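Local coordinates for adenosine kinase (Sinorhizobium meliloti, PDB 3UBO), which probably catalyses the ATP-dependent phosphorylation of adenosine to AMP, as a pfkB-family kinase that binds adenosine and ADP, at residues 35-40 and 161-166; 110-115 and 136-141. One frame throughout, in Å; residues are numbered along the deposited sequence.

Contact 1. Residues 35-40 and 161-166; sequences GAMNLI and LWDPPR. With ADN (adenosine), chain C.
Leu39 and Asp163 mark the nearest approach of the two backbones, their CA atoms 9.1 Å apart, so the meeting is left to side chains that reach across from opposite directions. Asp163 points toward the strand from CA, with CG anti to the carbonyl carbon and beside the backbone N (chi1 -74°). There OD2 of Asp163 lies 3.6 Å from CD1 of Leu39. The same Leu39 methyl also lies 3.7 Å from CG of Asp163, so one branch of the leucine rests against the carboxylate carbon as well as its oxygens. These are van der Waals contacts; OD1 of Asp163 forms a salt bridge with Arg197 and a hydrogen bond with Tyr198, and OD2 too is hydrogen-bonded outside the two segments. With an alanine at this position, Arg197 is likely to lose its carboxylate mate and CD1 of Leu39 its neighbour. Bent at chi2 and chi3, the selenomethionine Met37 lies by N6 and N7 of the adenine, but its methyl CE is modelled implausibly close to N6, so its placement, and with it the approach of CE to Asp163, is doubtful. Strand 37-39 is an outermost strand of the five-stranded mixed sheet, while 161-166 follows strand 152-158 of the large parallel sheet: the contact brings the lid strand beside the adenosine to a loop of the core, as in ribokinase-like kinases.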
ATOM      1  N   GLY A  35      -2.910 -15.868 -13.587  1.00 56.28           N
ATOM      2  CA  GLY A  35      -1.996 -16.613 -12.762  1.00 54.57           C
ATOM      3  C   GLY A  35      -0.547 -16.382 -13.072  1.00 58.34           C
ATOM      4  O   GLY A  35       0.304 -16.552 -12.230  1.00 57.74           O
ATOM      5  N   ALA A  36      -0.278 -15.977 -14.291  1.00 58.04           N
ATOM      6  CA  ALA A  36       1.068 -15.903 -14.807  1.00 56.43           C
ATOM      7  C   ALA A  36       1.757 -14.587 -14.549  1.00 59.21           C
ATOM      8  O   ALA A  36       1.174 -13.671 -14.022  1.00 58.83           O
ATOM      9  CB  ALA A  36       1.028 -16.157 -16.273  1.00 56.99           C
HETATM   10  N   MSE A  37       3.008 -14.500 -14.954  1.00 55.15           N
HETATM   11  CA  MSE A  37       3.683 -13.239 -14.993  1.00 56.98           C
HETATM   12  C   MSE A  37       3.821 -12.870 -16.423  1.00 59.80           C
HETATM   13  O   MSE A  37       4.425 -13.575 -17.187  1.00 59.25           O
HETATM   14  CB  MSE A  37       5.083 -13.328 -14.478  1.00 57.73           C
HETATM   15  CG  MSE A  37       6.024 -13.094 -15.606  1.00 64.07           C
HETATM   16 SE   MSE A  37       6.838 -11.433 -15.608  1.00 75.57          SE
HETATM   17  CE  MSE A  37       8.509 -12.024 -16.107  1.00 58.99           C
ATOM     18  N   ASN A  38       3.186 -11.758 -16.779  1.00 59.39           N
ATOM     19  CA  ASN A  38       3.182 -11.258 -18.143  1.00 55.24           C
ATOM     20  C   ASN A  38       4.218 -10.161 -18.304  1.00 56.59           C
ATOM     21  O   ASN A  38       4.303  -9.242 -17.488  1.00 56.40           O
ATOM     22  CB  ASN A  38       1.796 -10.735 -18.520  1.00 54.36           C
ATOM     23  CG  ASN A  38       0.700 -11.750 -18.259  1.00 56.19           C
ATOM     24  OD1 ASN A  38       0.118 -12.306 -19.189  1.00 60.01           O
ATOM     25  ND2 ASN A  38       0.413 -11.996 -16.985  1.00 56.42           N
ATOM     26  N   LEU A  39       5.007 -10.268 -19.361  1.00 57.22           N
ATOM     27  CA  LEU A  39       6.076  -9.361 -19.599  1.00 56.04           C
ATOM     28  C   LEU A  39       5.617  -8.336 -20.568  1.00 55.65           C
ATOM     29  O   LEU A  39       5.092  -8.656 -21.600  1.00 55.32           O
ATOM     30  CB  LEU A  39       7.225 -10.113 -20.198  1.00 58.20           C
ATOM     31  CG  LEU A  39       8.219 -10.641 -19.199  1.00 57.60           C
ATOM     32  CD1 LEU A  39       9.057 -11.595 -19.914  1.00 55.72           C
ATOM     33  CD2 LEU A  39       9.033  -9.538 -18.642  1.00 55.34           C
ATOM     34  N   ILE A  40       5.837  -7.093 -20.220  1.00 52.93           N
ATOM     35  CA  ILE A  40       5.311  -5.983 -20.976  1.00 53.61           C
ATOM     36  C   ILE A  40       6.346  -4.861 -21.159  1.00 50.82           C
ATOM     37  O   ILE A  40       7.178  -4.586 -20.252  1.00 49.04           O
ATOM     38  CB  ILE A  40       4.051  -5.382 -20.233  1.00 50.86           C
ATOM     39  CG1 ILE A  40       4.476  -4.587 -18.991  1.00 50.09           C
ATOM     40  CG2 ILE A  40       3.096  -6.421 -19.939  1.00 48.57           C
ATOM     41  CD1 ILE A  40       3.345  -4.099 -18.121  1.00 48.16           C
ATOM     42  N   LEU A 161      15.160 -14.098 -13.704  1.00 61.68           N
ATOM     43  CA  LEU A 161      16.358 -13.301 -13.930  1.00 60.39           C
ATOM     44  C   LEU A 161      16.949 -13.692 -15.257  1.00 61.50           C
ATOM     45  O   LEU A 161      17.844 -13.044 -15.767  1.00 60.81           O
ATOM     46  CB  LEU A 161      17.400 -13.582 -12.865  1.00 59.51           C
ATOM     47  CG  LEU A 161      17.371 -12.727 -11.603  1.00 60.39           C
ATOM     48  CD1 LEU A 161      18.651 -12.945 -10.804  1.00 57.83           C
ATOM     49  CD2 LEU A 161      17.173 -11.247 -11.879  1.00 57.45           C
ATOM     50  N   TRP A 162      16.455 -14.781 -15.809  1.00 62.06           N
ATOM     51  CA  TRP A 162      16.844 -15.103 -17.161  1.00 65.00           C
ATOM     52  C   TRP A 162      16.389 -14.060 -18.191  1.00 66.43           C
ATOM     53  O   TRP A 162      17.144 -13.774 -19.138  1.00 68.46           O
ATOM     54  CB  TRP A 162      16.580 -16.582 -17.521  1.00 65.93           C
ATOM     55  CG  TRP A 162      17.816 -17.327 -17.132  1.00 68.47           C
ATOM     56  CD1 TRP A 162      18.626 -18.084 -17.951  1.00 71.72           C
ATOM     57  CD2 TRP A 162      18.496 -17.253 -15.847  1.00 68.57           C
ATOM     58  NE1 TRP A 162      19.747 -18.510 -17.243  1.00 73.05           N
ATOM     59  CE2 TRP A 162      19.696 -18.019 -15.960  1.00 70.05           C
ATOM     60  CE3 TRP A 162      18.209 -16.605 -14.616  1.00 65.69           C
ATOM     61  CZ2 TRP A 162      20.603 -18.174 -14.883  1.00 66.12           C
ATOM     62  CZ3 TRP A 162      19.118 -16.745 -13.544  1.00 65.24           C
ATOM     63  CH2 TRP A 162      20.300 -17.545 -13.687  1.00 68.04           C
ATOM     64  N   ASP A 163      15.227 -13.432 -17.950  1.00 65.57           N
ATOM     65  CA  ASP A 163      14.611 -12.488 -18.885  1.00 62.84           C
ATOM     66  C   ASP A 163      15.504 -11.307 -19.216  1.00 62.69           C
ATOM     67  O   ASP A 163      15.724 -11.024 -20.409  1.00 65.46           O
ATOM     68  CB  ASP A 163      13.221 -12.015 -18.407  1.00 62.73           C
ATOM     69  CG  ASP A 163      12.154 -13.081 -18.578  1.00 64.13           C
ATOM     70  OD1 ASP A 163      12.188 -13.754 -19.636  1.00 65.06           O
ATOM     71  OD2 ASP A 163      11.318 -13.281 -17.647  1.00 63.57           O
ATOM     72  N   PRO A 164      16.016 -10.598 -18.188  1.00 62.17           N
ATOM     73  CA  PRO A 164      16.910  -9.498 -18.550  1.00 61.68           C
ATOM     74  C   PRO A 164      18.125 -10.013 -19.353  1.00 64.77           C
ATOM     75  O   PRO A 164      18.205 -11.200 -19.728  1.00 64.29           O
ATOM     76  CB  PRO A 164      17.320  -8.876 -17.191  1.00 61.68           C
ATOM     77  CG  PRO A 164      16.546  -9.495 -16.162  1.00 59.26           C
ATOM     78  CD  PRO A 164      15.638 -10.570 -16.763  1.00 61.61           C
ATOM     79  N   PRO A 165      19.059  -9.117 -19.674  1.00 63.19           N
ATOM     80  CA  PRO A 165      20.069  -9.627 -20.622  1.00 66.90           C
ATOM     81  C   PRO A 165      21.256 -10.342 -19.899  1.00 68.25           C
ATOM     82  O   PRO A 165      21.608 -11.504 -20.237  1.00 65.56           O
ATOM     83  CB  PRO A 165      20.531  -8.360 -21.364  1.00 64.13           C
ATOM     84  CG  PRO A 165      19.730  -7.200 -20.783  1.00 63.40           C
ATOM     85  CD  PRO A 165      19.144  -7.667 -19.471  1.00 61.44           C
ATOM     86  N   ARG A 166      21.778  -9.655 -18.870  1.00 67.05           N
ATOM     87  CA  ARG A 166      23.016  -9.990 -18.208  1.00 66.76           C
ATOM     88  C   ARG A 166      22.887 -10.312 -16.728  1.00 67.83           C
ATOM     89  O   ARG A 166      23.815 -10.059 -15.938  1.00 69.45           O
ATOM     90  CB  ARG A 166      23.954  -8.798 -18.328  1.00 72.03           C
ATOM     91  CG  ARG A 166      24.010  -8.232 -19.717  1.00 70.58           C
ATOM     92  CD  ARG A 166      24.333  -6.818 -19.614  1.00 71.26           C
ATOM     93  NE  ARG A 166      25.521  -6.549 -18.785  1.00 77.49           N
ATOM     94  CZ  ARG A 166      25.488  -5.772 -17.692  1.00 76.55           C
ATOM     95  NH1 ARG A 166      24.308  -5.240 -17.335  1.00 73.73           N
ATOM     96  NH2 ARG A 166      26.595  -5.514 -16.973  1.00 70.76           N
TER
HETATM   97  O5' ADN C 353       5.364 -14.005  -6.713  1.00 62.56           O
HETATM   98  C5' ADN C 353       5.133 -12.763  -5.949  1.00 59.20           C
HETATM   99  C4' ADN C 353       5.907 -11.515  -6.499  1.00 57.27           C
HETATM  100  O4' ADN C 353       6.323 -11.660  -7.862  1.00 60.11           O
HETATM  101  C3' ADN C 353       5.449  -9.967  -6.418  1.00 55.91           C
HETATM  102  O3' ADN C 353       5.479  -9.178  -5.253  1.00 58.64           O
HETATM  103  C2' ADN C 353       6.221  -9.324  -7.619  1.00 56.50           C
HETATM  104  O2' ADN C 353       6.977  -8.131  -7.320  1.00 55.59           O
HETATM  105  C1' ADN C 353       7.000 -10.479  -8.111  1.00 59.74           C
HETATM  106  N9  ADN C 353       7.223 -10.399  -9.587  1.00 61.81           N
HETATM  107  C8  ADN C 353       6.318 -10.264 -10.679  1.00 62.11           C
HETATM  108  N7  ADN C 353       7.025 -10.385 -11.905  1.00 59.29           N
HETATM  109  C5  ADN C 353       8.371 -10.606 -11.560  1.00 62.73           C
HETATM  110  C6  ADN C 353       9.545 -10.777 -12.343  1.00 61.53           C
HETATM  111  N6  ADN C 353       9.504 -10.789 -13.781  1.00 60.93           N
HETATM  112  N1  ADN C 353      10.794 -10.986 -11.652  1.00 61.70           N
HETATM  113  C2  ADN C 353      10.836 -11.012 -10.220  1.00 60.08           C
HETATM  114  N3  ADN C 353       9.691 -10.846  -9.402  1.00 58.33           N
HETATM  115  C4  ADN C 353       8.483 -10.625 -10.106  1.00 60.90           C

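Contact 2. Residues 110-115 and 136-141; sequences GHPPTA and CVELGP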
ATOM      1  N   GLY A 110      18.700   7.809 -13.700  1.00 72.98           N
ATOM      2  CA  GLY A 110      17.876   7.901 -14.892  1.00 73.22           C
ATOM      3  C   GLY A 110      17.472   6.564 -15.503  1.00 71.08           C
ATOM      4  O   GLY A 110      17.680   5.478 -14.900  1.00 69.12           O
ATOM      5  N   HIS A 111      16.927   6.668 -16.719  1.00 70.44           N
ATOM      6  CA  HIS A 111      16.240   5.582 -17.446  1.00 70.36           C
ATOM      7  C   HIS A 111      17.122   4.347 -17.654  1.00 63.48           C
ATOM      8  O   HIS A 111      18.300   4.487 -17.800  1.00 64.69           O
ATOM      9  CB  HIS A 111      15.682   6.116 -18.814  1.00 72.70           C
ATOM     10  CG  HIS A 111      14.494   7.047 -18.680  1.00 76.00           C
ATOM     11  ND1 HIS A 111      14.547   8.241 -17.972  1.00 76.64           N
ATOM     12  CD2 HIS A 111      13.224   6.955 -19.169  1.00 76.65           C
ATOM     13  CE1 HIS A 111      13.358   8.829 -18.022  1.00 81.42           C
ATOM     14  NE2 HIS A 111      12.538   8.071 -18.738  1.00 79.42           N
ATOM     15  N   PRO A 112      16.536   3.142 -17.646  1.00 62.92           N
ATOM     16  CA  PRO A 112      15.106   2.917 -17.302  1.00 62.81           C
ATOM     17  C   PRO A 112      14.686   3.312 -15.861  1.00 61.20           C
ATOM     18  O   PRO A 112      15.513   3.377 -14.943  1.00 61.63           O
ATOM     19  CB  PRO A 112      14.884   1.402 -17.563  1.00 57.10           C
ATOM     20  CG  PRO A 112      15.864   1.012 -18.560  1.00 59.31           C
ATOM     21  CD  PRO A 112      17.110   1.979 -18.355  1.00 62.86           C
ATOM     22  N   PRO A 113      13.391   3.571 -15.652  1.00 58.85           N
ATOM     23  CA  PRO A 113      13.045   3.834 -14.254  1.00 57.27           C
ATOM     24  C   PRO A 113      12.829   2.488 -13.570  1.00 53.90           C
ATOM     25  O   PRO A 113      12.868   1.427 -14.250  1.00 51.96           O
ATOM     26  CB  PRO A 113      11.735   4.613 -14.356  1.00 54.84           C
ATOM     27  CG  PRO A 113      11.344   4.522 -15.837  1.00 58.11           C
ATOM     28  CD  PRO A 113      12.183   3.455 -16.465  1.00 60.09           C
ATOM     29  N   THR A 114      12.655   2.556 -12.257  1.00 48.96           N
ATOM     30  CA  THR A 114      12.506   1.387 -11.432  1.00 49.81           C
ATOM     31  C   THR A 114      11.427   0.430 -11.972  1.00 50.02           C
ATOM     32  O   THR A 114      10.335   0.829 -12.376  1.00 50.48           O
ATOM     33  CB  THR A 114      12.262   1.867 -10.004  1.00 53.10           C
ATOM     34  OG1 THR A 114      13.449   2.517  -9.525  1.00 49.85           O
ATOM     35  CG2 THR A 114      11.846   0.766  -9.073  1.00 49.61           C
ATOM     36  N   ALA A 115      11.744  -0.846 -12.027  1.00 50.01           N
ATOM     37  CA  ALA A 115      10.795  -1.799 -12.562  1.00 50.41           C
ATOM     38  C   ALA A 115       9.484  -1.799 -11.796  1.00 50.58           C
ATOM     39  O   ALA A 115       9.480  -1.478 -10.629  1.00 49.83           O
ATOM     40  CB  ALA A 115      11.356  -3.155 -12.505  1.00 52.16           C
ATOM     41  N   CYS A 136      15.811  -3.084 -13.798  1.00 53.90           N
ATOM     42  CA  CYS A 136      16.218  -4.489 -13.798  1.00 53.23           C
ATOM     43  C   CYS A 136      17.037  -5.075 -15.016  1.00 58.18           C
ATOM     44  O   CYS A 136      17.654  -6.132 -14.912  1.00 60.71           O
ATOM     45  CB  CYS A 136      14.987  -5.367 -13.483  1.00 53.06           C
ATOM     46  SG  CYS A 136      14.216  -4.839 -11.871  1.00 54.90           S
ATOM     47  N   VAL A 137      17.066  -4.455 -16.176  1.00 57.79           N
ATOM     48  CA  VAL A 137      17.847  -5.099 -17.257  1.00 61.01           C
ATOM     49  C   VAL A 137      19.361  -4.814 -17.133  1.00 59.52           C
ATOM     50  O   VAL A 137      20.190  -5.586 -17.577  1.00 59.00           O
ATOM     51  CB  VAL A 137      17.367  -4.683 -18.649  1.00 58.85           C
ATOM     52  CG1 VAL A 137      15.983  -5.243 -18.940  1.00 54.71           C
ATOM     53  CG2 VAL A 137      17.425  -3.152 -18.760  1.00 57.12           C
ATOM     54  N   GLU A 138      19.657  -3.685 -16.494  1.00 61.75           N
ATOM     55  CA  GLU A 138      20.995  -3.194 -16.114  1.00 60.68           C
ATOM     56  C   GLU A 138      21.624  -3.986 -14.978  1.00 61.94           C
ATOM     57  O   GLU A 138      22.650  -3.594 -14.462  1.00 63.87           O
ATOM     58  CB  GLU A 138      20.924  -1.738 -15.592  1.00 59.70           C
ATOM     59  CG  GLU A 138      20.356  -0.683 -16.534  1.00 62.09           C
ATOM     60  CD  GLU A 138      21.192  -0.456 -17.816  1.00 66.72           C
ATOM     61  OE1 GLU A 138      22.360  -0.976 -17.872  1.00 68.88           O
ATOM     62  OE2 GLU A 138      20.684   0.253 -18.753  1.00 64.56           O
ATOM     63  N   LEU A 139      21.001  -5.063 -14.525  1.00 62.83           N
ATOM     64  CA  LEU A 139      21.613  -5.756 -13.414  1.00 62.10           C
ATOM     65  C   LEU A 139      22.581  -6.735 -13.997  1.00 63.98           C
ATOM     66  O   LEU A 139      22.228  -7.522 -14.918  1.00 64.80           O
ATOM     67  CB  LEU A 139      20.590  -6.510 -12.566  1.00 61.73           C
ATOM     68  CG  LEU A 139      21.202  -7.417 -11.476  1.00 59.63           C
ATOM     69  CD1 LEU A 139      21.388  -6.687 -10.110  1.00 56.04           C
ATOM     70  CD2 LEU A 139      20.460  -8.744 -11.386  1.00 51.53           C
ATOM     71  N   GLY A 140      23.776  -6.706 -13.437  1.00 60.35           N
ATOM     72  CA  GLY A 140      24.771  -7.648 -13.877  1.00 67.42           C
ATOM     73  C   GLY A 140      25.903  -7.882 -12.886  1.00 67.50           C
ATOM     74  O   GLY A 140      25.769  -7.516 -11.684  1.00 64.45           O
ATOM     75  N   PRO A 141      27.017  -8.489 -13.383  1.00 67.44           N
ATOM     76  CA  PRO A 141      28.144  -8.952 -12.581  1.00 63.16           C
ATOM     77  C   PRO A 141      28.706  -7.846 -11.780  1.00 62.04           C
ATOM     78  O   PRO A 141      29.177  -8.118 -10.706  1.00 63.28           O
ATOM     79  CB  PRO A 141      29.117  -9.434 -13.612  1.00 60.20           C
ATOM     80  CG  PRO A 141      28.259  -9.969 -14.673  1.00 63.82           C
ATOM     81  CD  PRO A 141      27.136  -8.976 -14.764  1.00 68.46           C
TER
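Cys136 turns SG anti to its carbonyl carbon (chi1 -56°), directing the sulfur to Ala115, while Glu138, folded back at chi2 (-64°), brings its carboxylate beside the ring of Pro112. Both pairs lie at the base of a beta hairpin in the lid sheet: 110-115 leads into strand 116-121, and the loop residues 136-141 come after its antiparallel neighbour, strand 127-132. The backbones come closest at Ala115 and Cys136, whose CA atoms are 6.2 Å apart, and there CB of Ala115 meets SG of Cys136 at 3.4 Å, an apolar contact between two buried residues. A backbone hydrogen bond between Pro113 and Ala135 joins the hairpin ends nearby. The cis peptide bond before Pro112 turns the chain as it approaches the strand, and CG and CD of Pro112 lie near Val137 and Glu138. Contact with the valine is loose, CG of Pro112 standing 4.5 Å from CG2 of Val137. Next to it, Pro113 points away from 136-141 and packs on Gln87 of the second subunit. Inward, the side chain of Cys136 is at its nearest atoms about 7 Å from the bound adenosine. At the outer end Pro112 and Glu138 cross at about a right angle, with CD of the proline 4.0 Å from OE2 of the glutamate.

How the contacts relate
From the N terminus, the chain first lays down 35-40, on an outermost strand of the mixed sheet, then reaches 110-115, 136-141 and finally 161-166. Contact 2 closes a short loop of 20 intervening residues, containing two lid strands and no helix. It is nested entirely inside the 120-residue loop closed by contact 1, which brings the lid to the loop that follows strand 152-158 of the parallel core sheet. The centres are 13 Å apart, and the later segments of the two contacts touch directly: CB of Pro164 is 3.6 Å from O of Cys136, and CD of Pro141 is 3.7 Å from O of Arg166. The hairpin base thus packs on the core loop that meets strand 37-39 in contact 1.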